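Local structure of PTS-dependent dihydroxyacetone kinase, ADP-binding subunit DhaL (Lactococcus lactis subsp. lactis, 3CR3) at residues Leu145-Ala157 against Ser169-Ala181. The protein binds ADP, takes up a phosphoryl group on it from DhaM to form ATP, and passes that group to dihydroxyacetone bound to DhaK. Numbering follows the deposited sequence.
Sequences LEKVVKASAGLLA and SIGHIDPGTQSSA. With ADP (adenosine-5'-diphosphate), chain G.
Val149 sends its two methyls to different partners on the facing segment, Ile173 and Gln178 on one branch and Ala181 on the other, across nearly antiparallel helices (173° between their directions). Its CG1, anti to the backbone N, reaches CG2 of Ile173 and the amide end of Gln178, whose chain, bent at its second torsion (62°), crosses that of Val149 at a slant, NE2 being the atom that meets CG1. Val149 CG2 presses on Ala181 CB at 3.4 Å, tighter than usual van der Waals contact. Thr177 CG2 rests against Val149 CA and Ser152 CB.

Ser152 carries the polar link. With chi1 at 83°, its OG is placed to give its proton to Val149 O (2.8 Å) and to accept the nearly straight bond from Asp174 N (3.0 Å), so this hydroxyl links the backbone of Val149 to Asp174, the residue that binds the ADP ribose. Asp174 is the N-cap of helix 175-191: OD2 takes Thr177 N from above the carboxylate plane and Thr177 OG1 on its anti lone pair. The carboxylate of Asp174 also holds the ribose, Asp174 OD1 accepting from ADP O3' (2.6 Å) and Asp174 OD2 from ADP O2' (2.8 Å), while Gly176 N donates to O3'.

Farther along, the type II turn Ser169-His172 is secured by Gly171 N on Ala153 O (2.8 Å), and Ser169 OG, also bonded to Gly166 O, accepts from Ala157 N.

Lys122 NZ bonds to the carbonyls of Ser152, Leu155 and Ser169, joining both segments. Helix 125-136 packs on Val148 and Ala181 and helix 22-28 on Ile173 and Gln178; the start of helix 175-191 forms part of the ADP pocket of this all-helical subunit.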
ATOM      1  N   LEU A 145     -37.000  13.230  -9.099  1.00 12.80           N
ATOM      2  CA  LEU A 145     -35.737  12.518  -9.325  1.00 12.69           C
ATOM      3  C   LEU A 145     -34.602  13.463  -9.768  1.00 12.72           C
ATOM      4  O   LEU A 145     -33.512  13.469  -9.171  1.00 11.29           O
ATOM      5  CB  LEU A 145     -35.924  11.375 -10.338  1.00 12.12           C
ATOM      6  CG  LEU A 145     -36.709  10.162  -9.809  1.00 12.82           C
ATOM      7  CD1 LEU A 145     -36.998   9.165 -10.933  1.00 11.80           C
ATOM      8  CD2 LEU A 145     -35.949   9.478  -8.671  1.00 10.73           C
ATOM      9  N   GLU A 146     -34.875  14.265 -10.802  1.00 12.55           N
ATOM     10  CA  GLU A 146     -33.898  15.220 -11.314  1.00 13.15           C
ATOM     11  C   GLU A 146     -33.459  16.228 -10.240  1.00 12.89           C
ATOM     12  O   GLU A 146     -32.292  16.606 -10.184  1.00 12.52           O
ATOM     13  CB  GLU A 146     -34.433  15.916 -12.570  1.00 13.97           C
ATOM     14  CG  GLU A 146     -33.494  16.961 -13.190  1.00 16.85           C
ATOM     15  CD  GLU A 146     -32.128  16.388 -13.581  1.00 21.10           C
ATOM     16  OE1 GLU A 146     -31.995  15.141 -13.713  1.00 23.06           O
ATOM     17  OE2 GLU A 146     -31.192  17.193 -13.762  1.00 20.46           O
ATOM     18  N   LYS A 147     -34.394  16.634  -9.384  1.00 12.37           N
ATOM     19  CA  LYS A 147     -34.084  17.497  -8.241  1.00 13.22           C
ATOM     20  C   LYS A 147     -32.985  16.889  -7.352  1.00 12.27           C
ATOM     21  O   LYS A 147     -32.039  17.577  -6.985  1.00 12.55           O
ATOM     22  CB  LYS A 147     -35.367  17.788  -7.436  1.00 12.62           C
ATOM     23  CG  LYS A 147     -35.186  18.660  -6.207  1.00 14.83           C
ATOM     24  CD  LYS A 147     -36.522  18.947  -5.473  1.00 15.00           C
ATOM     25  CE  LYS A 147     -36.906  17.835  -4.469  1.00 18.61           C
ATOM     26  NZ  LYS A 147     -38.394  17.782  -4.187  1.00 19.73           N
ATOM     27  N   VAL A 148     -33.123  15.610  -7.001  1.00 11.49           N
ATOM     28  CA  VAL A 148     -32.124  14.917  -6.170  1.00 11.01           C
ATOM     29  C   VAL A 148     -30.757  14.810  -6.855  1.00 10.59           C
ATOM     30  O   VAL A 148     -29.717  14.976  -6.209  1.00  9.69           O
ATOM     31  CB  VAL A 148     -32.620  13.516  -5.721  1.00 11.35           C
ATOM     32  CG1 VAL A 148     -31.563  12.809  -4.827  1.00 10.82           C
ATOM     33  CG2 VAL A 148     -33.939  13.644  -4.976  1.00  9.43           C
ATOM     34  N   VAL A 149     -30.766  14.528  -8.157  1.00  9.78           N
ATOM     35  CA  VAL A 149     -29.536  14.468  -8.942  1.00  9.55           C
ATOM     36  C   VAL A 149     -28.781  15.806  -8.898  1.00  9.97           C
ATOM     37  O   VAL A 149     -27.578  15.848  -8.641  1.00  9.45           O
ATOM     38  CB  VAL A 149     -29.836  14.096 -10.426  1.00 10.18           C
ATOM     39  CG1 VAL A 149     -28.573  14.232 -11.300  1.00  7.74           C
ATOM     40  CG2 VAL A 149     -30.430  12.697 -10.516  1.00  7.79           C
ATOM     41  N   LYS A 150     -29.495  16.898  -9.140  1.00 10.54           N
ATOM     42  CA  LYS A 150     -28.876  18.215  -9.101  1.00 11.32           C
ATOM     43  C   LYS A 150     -28.386  18.546  -7.697  1.00 11.16           C
ATOM     44  O   LYS A 150     -27.316  19.129  -7.536  1.00 11.18           O
ATOM     45  CB  LYS A 150     -29.848  19.295  -9.583  1.00 11.93           C
ATOM     46  CG  LYS A 150     -29.985  19.383 -11.079  1.00 13.81           C
ATOM     47  CD  LYS A 150     -30.755  20.622 -11.466  1.00 18.60           C
ATOM     48  CE  LYS A 150     -30.840  20.763 -12.983  1.00 21.72           C
ATOM     49  NZ  LYS A 150     -29.559  21.281 -13.578  1.00 23.58           N
ATOM     50  N   ALA A 151     -29.173  18.160  -6.695  1.00 10.75           N
ATOM     51  CA  ALA A 151     -28.837  18.406  -5.293  1.00 10.64           C
ATOM     52  C   ALA A 151     -27.582  17.661  -4.868  1.00 10.31           C
ATOM     53  O   ALA A 151     -26.893  18.088  -3.926  1.00  9.76           O
ATOM     54  CB  ALA A 151     -30.018  18.050  -4.371  1.00 10.28           C
ATOM     55  N   SER A 152     -27.265  16.564  -5.564  1.00  9.67           N
ATOM     56  CA  SER A 152     -26.061  15.810  -5.227  1.00  9.46           C
ATOM     57  C   SER A 152     -24.799  16.643  -5.363  1.00  8.58           C
ATOM     58  O   SER A 152     -23.819  16.401  -4.662  1.00  8.62           O
ATOM     59  CB  SER A 152     -25.951  14.489  -6.012  1.00  9.19           C
ATOM     60  OG  SER A 152     -25.409  14.684  -7.308  1.00  9.71           O
ATOM     61  N   ALA A 153     -24.826  17.634  -6.245  1.00  8.68           N
ATOM     62  CA  ALA A 153     -23.651  18.480  -6.501  1.00  8.07           C
ATOM     63  C   ALA A 153     -23.176  19.212  -5.240  1.00  8.43           C
ATOM     64  O   ALA A 153     -21.972  19.252  -4.953  1.00  8.50           O
ATOM     65  CB  ALA A 153     -23.948  19.485  -7.633  1.00  8.18           C
ATOM     66  N   GLY A 154     -24.122  19.754  -4.472  1.00  8.17           N
ATOM     67  CA  GLY A 154     -23.797  20.575  -3.288  1.00  7.93           C
ATOM     68  C   GLY A 154     -23.196  19.817  -2.112  1.00  8.04           C
ATOM     69  O   GLY A 154     -22.660  20.421  -1.195  1.00  7.68           O
ATOM     70  N   LEU A 155     -23.298  18.485  -2.138  1.00  7.69           N
ATOM     71  CA  LEU A 155     -22.879  17.650  -1.023  1.00  7.55           C
ATOM     72  C   LEU A 155     -21.378  17.383  -1.025  1.00  8.09           C
ATOM     73  O   LEU A 155     -20.759  17.250  -2.098  1.00  8.50           O
ATOM     74  CB  LEU A 155     -23.638  16.307  -1.048  1.00  7.27           C
ATOM     75  CG  LEU A 155     -25.167  16.307  -0.884  1.00  5.03           C
ATOM     76  CD1 LEU A 155     -25.742  14.977  -1.295  1.00  3.27           C
ATOM     77  CD2 LEU A 155     -25.570  16.623   0.566  1.00  2.18           C
ATOM     78  N   LEU A 156     -20.806  17.297   0.184  1.00  7.91           N
ATOM     79  CA  LEU A 156     -19.461  16.751   0.401  1.00  7.57           C
ATOM     80  C   LEU A 156     -19.513  15.231   0.284  1.00  7.74           C
ATOM     81  O   LEU A 156     -20.313  14.581   0.941  1.00  7.28           O
ATOM     82  CB  LEU A 156     -18.925  17.135   1.785  1.00  7.29           C
ATOM     83  CG  LEU A 156     -17.518  16.659   2.175  1.00  6.97           C
ATOM     84  CD1 LEU A 156     -16.454  17.486   1.482  1.00  7.91           C
ATOM     85  CD2 LEU A 156     -17.310  16.693   3.673  1.00  6.90           C
ATOM     86  N   ALA A 157     -18.656  14.671  -0.559  1.00  8.71           N
ATOM     87  CA  ALA A 157     -18.548  13.224  -0.674  1.00  9.42           C
ATOM     88  C   ALA A 157     -17.837  12.637   0.538  1.00  9.81           C
ATOM     89  O   ALA A 157     -16.724  13.024   0.859  1.00  9.47           O
ATOM     90  CB  ALA A 157     -17.796  12.847  -1.956  1.00  9.63           C
ATOM     91  N   SER A 169     -14.878  17.789  -3.997  1.00 11.91           N
ATOM     92  CA  SER A 169     -16.019  17.014  -4.517  1.00 11.77           C
ATOM     93  C   SER A 169     -17.316  17.822  -4.587  1.00 11.73           C
ATOM     94  O   SER A 169     -18.256  17.436  -5.277  1.00 11.66           O
ATOM     95  CB  SER A 169     -16.240  15.740  -3.700  1.00 11.47           C
ATOM     96  OG  SER A 169     -16.738  16.052  -2.418  1.00  9.77           O
ATOM     97  N   ILE A 170     -17.360  18.933  -3.860  1.00 11.68           N
ATOM     98  CA  ILE A 170     -18.484  19.869  -3.895  1.00 11.98           C
ATOM     99  C   ILE A 170     -18.546  20.571  -5.256  1.00 11.77           C
ATOM    100  O   ILE A 170     -17.533  21.047  -5.770  1.00 11.52           O
ATOM    101  CB  ILE A 170     -18.362  20.908  -2.736  1.00 11.90           C
ATOM    102  CG1 ILE A 170     -18.434  20.195  -1.375  1.00 11.70           C
ATOM    103  CG2 ILE A 170     -19.418  21.987  -2.865  1.00 12.61           C
ATOM    104  CD1 ILE A 170     -17.853  20.990  -0.191  1.00 11.93           C
ATOM    105  N   GLY A 171     -19.729  20.604  -5.859  1.00 11.72           N
ATOM    106  CA  GLY A 171     -19.879  21.189  -7.188  1.00 11.37           C
ATOM    107  C   GLY A 171     -19.883  20.170  -8.314  1.00 11.60           C
ATOM    108  O   GLY A 171     -19.922  20.551  -9.487  1.00 12.04           O
ATOM    109  N   HIS A 172     -19.861  18.880  -7.967  1.00 10.57           N
ATOM    110  CA  HIS A 172     -19.884  17.807  -8.949  1.00 10.52           C
ATOM    111  C   HIS A 172     -21.014  16.825  -8.684  1.00 10.75           C
ATOM    112  O   HIS A 172     -21.153  16.303  -7.571  1.00 10.56           O
ATOM    113  CB  HIS A 172     -18.520  17.095  -9.004  1.00 10.24           C
ATOM    114  CG  HIS A 172     -17.392  18.015  -9.340  1.00  9.40           C
ATOM    115  ND1 HIS A 172     -17.226  18.550 -10.601  1.00  9.47           N
ATOM    116  CD2 HIS A 172     -16.423  18.558  -8.568  1.00  7.93           C
ATOM    117  CE1 HIS A 172     -16.188  19.367 -10.594  1.00  9.12           C
ATOM    118  NE2 HIS A 172     -15.680  19.385  -9.375  1.00  9.05           N
ATOM    119  N   ILE A 173     -21.838  16.595  -9.709  1.00 10.61           N
ATOM    120  CA  ILE A 173     -22.952  15.645  -9.604  1.00 10.23           C
ATOM    121  C   ILE A 173     -22.418  14.206  -9.453  1.00 10.14           C
ATOM    122  O   ILE A 173     -21.501  13.816 -10.160  1.00 10.07           O
ATOM    123  CB  ILE A 173     -23.916  15.788 -10.823  1.00 10.57           C
ATOM    124  CG1 ILE A 173     -24.547  17.185 -10.820  1.00  9.84           C
ATOM    125  CG2 ILE A 173     -24.951  14.636 -10.848  1.00  9.00           C
ATOM    126  CD1 ILE A 173     -25.284  17.589 -12.107  1.00 10.88           C
ATOM    127  N   ASP A 174     -22.972  13.446  -8.508  1.00  9.40           N
ATOM    128  CA  ASP A 174     -22.563  12.059  -8.262  1.00  9.51           C
ATOM    129  C   ASP A 174     -23.021  11.114  -9.387  1.00  9.39           C
ATOM    130  O   ASP A 174     -24.199  11.070  -9.699  1.00  9.52           O
ATOM    131  CB  ASP A 174     -23.165  11.571  -6.949  1.00  8.84           C
ATOM    132  CG  ASP A 174     -22.736  10.162  -6.605  1.00  9.27           C
ATOM    133  OD1 ASP A 174     -21.508   9.905  -6.535  1.00  8.15           O
ATOM    134  OD2 ASP A 174     -23.629   9.316  -6.417  1.00  7.77           O
ATOM    135  N   PRO A 175     -22.089  10.376 -10.008  1.00  9.61           N
ATOM    136  CA  PRO A 175     -22.487   9.486 -11.111  1.00  9.47           C
ATOM    137  C   PRO A 175     -23.482   8.348 -10.750  1.00  9.16           C
ATOM    138  O   PRO A 175     -24.404   8.112 -11.509  1.00  9.71           O
ATOM    139  CB  PRO A 175     -21.152   8.918 -11.633  1.00  9.61           C
ATOM    140  CG  PRO A 175     -20.136   9.217 -10.614  1.00 10.35           C
ATOM    141  CD  PRO A 175     -20.628  10.397  -9.794  1.00  9.98           C
ATOM    142  N   GLY A 176     -23.287   7.664  -9.627  1.00  8.81           N
ATOM    143  CA  GLY A 176     -24.220   6.648  -9.167  1.00  8.76           C
ATOM    144  C   GLY A 176     -25.621   7.194  -8.925  1.00  9.22           C
ATOM    145  O   GLY A 176     -26.608   6.501  -9.177  1.00  9.00           O
ATOM    146  N   THR A 177     -25.707   8.421  -8.393  1.00  9.65           N
ATOM    147  CA  THR A 177     -26.989   9.094  -8.188  1.00  9.24           C
ATOM    148  C   THR A 177     -27.703   9.268  -9.532  1.00  9.15           C
ATOM    149  O   THR A 177     -28.903   9.019  -9.634  1.00  9.06           O
ATOM    150  CB  THR A 177     -26.814  10.436  -7.452  1.00  9.87           C
ATOM    151  OG1 THR A 177     -26.199  10.203  -6.176  1.00  9.54           O
ATOM    152  CG2 THR A 177     -28.163  11.134  -7.218  1.00  9.21           C
ATOM    153  N   GLN A 178     -26.957   9.690 -10.551  1.00  8.64           N
ATOM    154  CA  GLN A 178     -27.496   9.837 -11.897  1.00  9.56           C
ATOM    155  C   GLN A 178     -27.922   8.503 -12.506  1.00  9.01           C
ATOM    156  O   GLN A 178     -28.993   8.407 -13.108  1.00  8.90           O
ATOM    157  CB  GLN A 178     -26.488  10.524 -12.839  1.00  9.70           C
ATOM    158  CG  GLN A 178     -27.006  10.745 -14.257  1.00 10.00           C
ATOM    159  CD  GLN A 178     -28.206  11.652 -14.328  1.00 10.61           C
ATOM    160  OE1 GLN A 178     -29.358  11.199 -14.279  1.00 12.90           O
ATOM    161  NE2 GLN A 178     -27.955  12.944 -14.430  1.00  6.98           N
ATOM    162  N   SER A 179     -27.086   7.483 -12.383  1.00  8.68           N
ATOM    163  CA  SER A 179     -27.478   6.201 -12.955  1.00  8.96           C
ATOM    164  C   SER A 179     -28.717   5.682 -12.195  1.00  8.15           C
ATOM    165  O   SER A 179     -29.626   5.155 -12.794  1.00  7.27           O
ATOM    166  CB  SER A 179     -26.306   5.205 -12.973  1.00  9.15           C
ATOM    167  OG  SER A 179     -25.863   4.926 -11.648  1.00 10.32           O
ATOM    168  N   SER A 180     -28.795   5.909 -10.888  1.00  8.51           N
ATOM    169  CA  SER A 180     -30.013   5.521 -10.154  1.00  8.03           C
ATOM    170  C   SER A 180     -31.267   6.293 -10.570  1.00  7.27           C
ATOM    171  O   SER A 180     -32.366   5.745 -10.523  1.00  6.91           O
ATOM    172  CB  SER A 180     -29.822   5.557  -8.635  1.00  8.15           C
ATOM    173  OG  SER A 180     -29.008   4.481  -8.189  1.00  8.79           O
ATOM    174  N   ALA A 181     -31.103   7.549 -10.982  1.00  6.98           N
ATOM    175  CA  ALA A 181     -32.216   8.347 -11.508  1.00  6.70           C
ATOM    176  C   ALA A 181     -32.799   7.716 -12.782  1.00  7.01           C
ATOM    177  O   ALA A 181     -34.032   7.601 -12.928  1.00  6.51           O
ATOM    178  CB  ALA A 181     -31.778   9.813 -11.768  1.00  6.03           C
TER
HETATM  179  PB  ADP G1211     -15.922   2.991  -8.623  1.00 15.60           P
HETATM  180  O1B ADP G1211     -15.186   3.295  -9.888  1.00 15.51           O
HETATM  181  O2B ADP G1211     -15.418   1.771  -7.931  1.00 13.87           O
HETATM  182  O3B ADP G1211     -16.069   4.197  -7.695  1.00 14.19           O
HETATM  183  PA  ADP G1211     -18.348   3.370 -10.173  1.00 14.17           P
HETATM  184  O1A ADP G1211     -17.636   4.532 -10.773  1.00 13.91           O
HETATM  185  O2A ADP G1211     -18.916   2.356 -11.140  1.00 16.69           O
HETATM  186  O3A ADP G1211     -17.428   2.600  -9.080  1.00 14.44           O
HETATM  187  O5' ADP G1211     -19.549   3.896  -9.230  1.00 15.92           O
HETATM  188  C5' ADP G1211     -19.391   5.082  -8.445  1.00 15.07           C
HETATM  189  C4' ADP G1211     -20.676   5.286  -7.671  1.00 14.79           C
HETATM  190  O4' ADP G1211     -20.869   4.263  -6.686  1.00 16.42           O
HETATM  191  C3' ADP G1211     -20.701   6.593  -6.897  1.00 14.89           C
HETATM  192  O3' ADP G1211     -21.161   7.635  -7.759  1.00 14.91           O
HETATM  193  C2' ADP G1211     -21.658   6.309  -5.742  1.00 14.36           C
HETATM  194  O2' ADP G1211     -23.011   6.663  -6.037  1.00 10.96           O
HETATM  195  C1' ADP G1211     -21.630   4.792  -5.605  1.00 17.13           C
HETATM  196  N9  ADP G1211     -20.945   4.419  -4.354  1.00 18.66           N
HETATM  197  C8  ADP G1211     -19.604   4.343  -4.209  1.00 18.23           C
HETATM  198  N7  ADP G1211     -19.291   3.976  -2.958  1.00 17.35           N
HETATM  199  C5  ADP G1211     -20.448   3.825  -2.286  1.00 17.86           C
HETATM  200  C6  ADP G1211     -20.827   3.456  -0.911  1.00 16.54           C
HETATM  201  N6  ADP G1211     -19.859   3.157  -0.022  1.00 17.11           N
HETATM  202  N1  ADP G1211     -22.142   3.408  -0.603  1.00 17.92           N
HETATM  203  C2  ADP G1211     -23.107   3.684  -1.503  1.00 17.00           C
HETATM  204  N3  ADP G1211     -22.832   4.032  -2.760  1.00 16.87           N
HETATM  205  C4  ADP G1211     -21.544   4.123  -3.200  1.00 17.73           C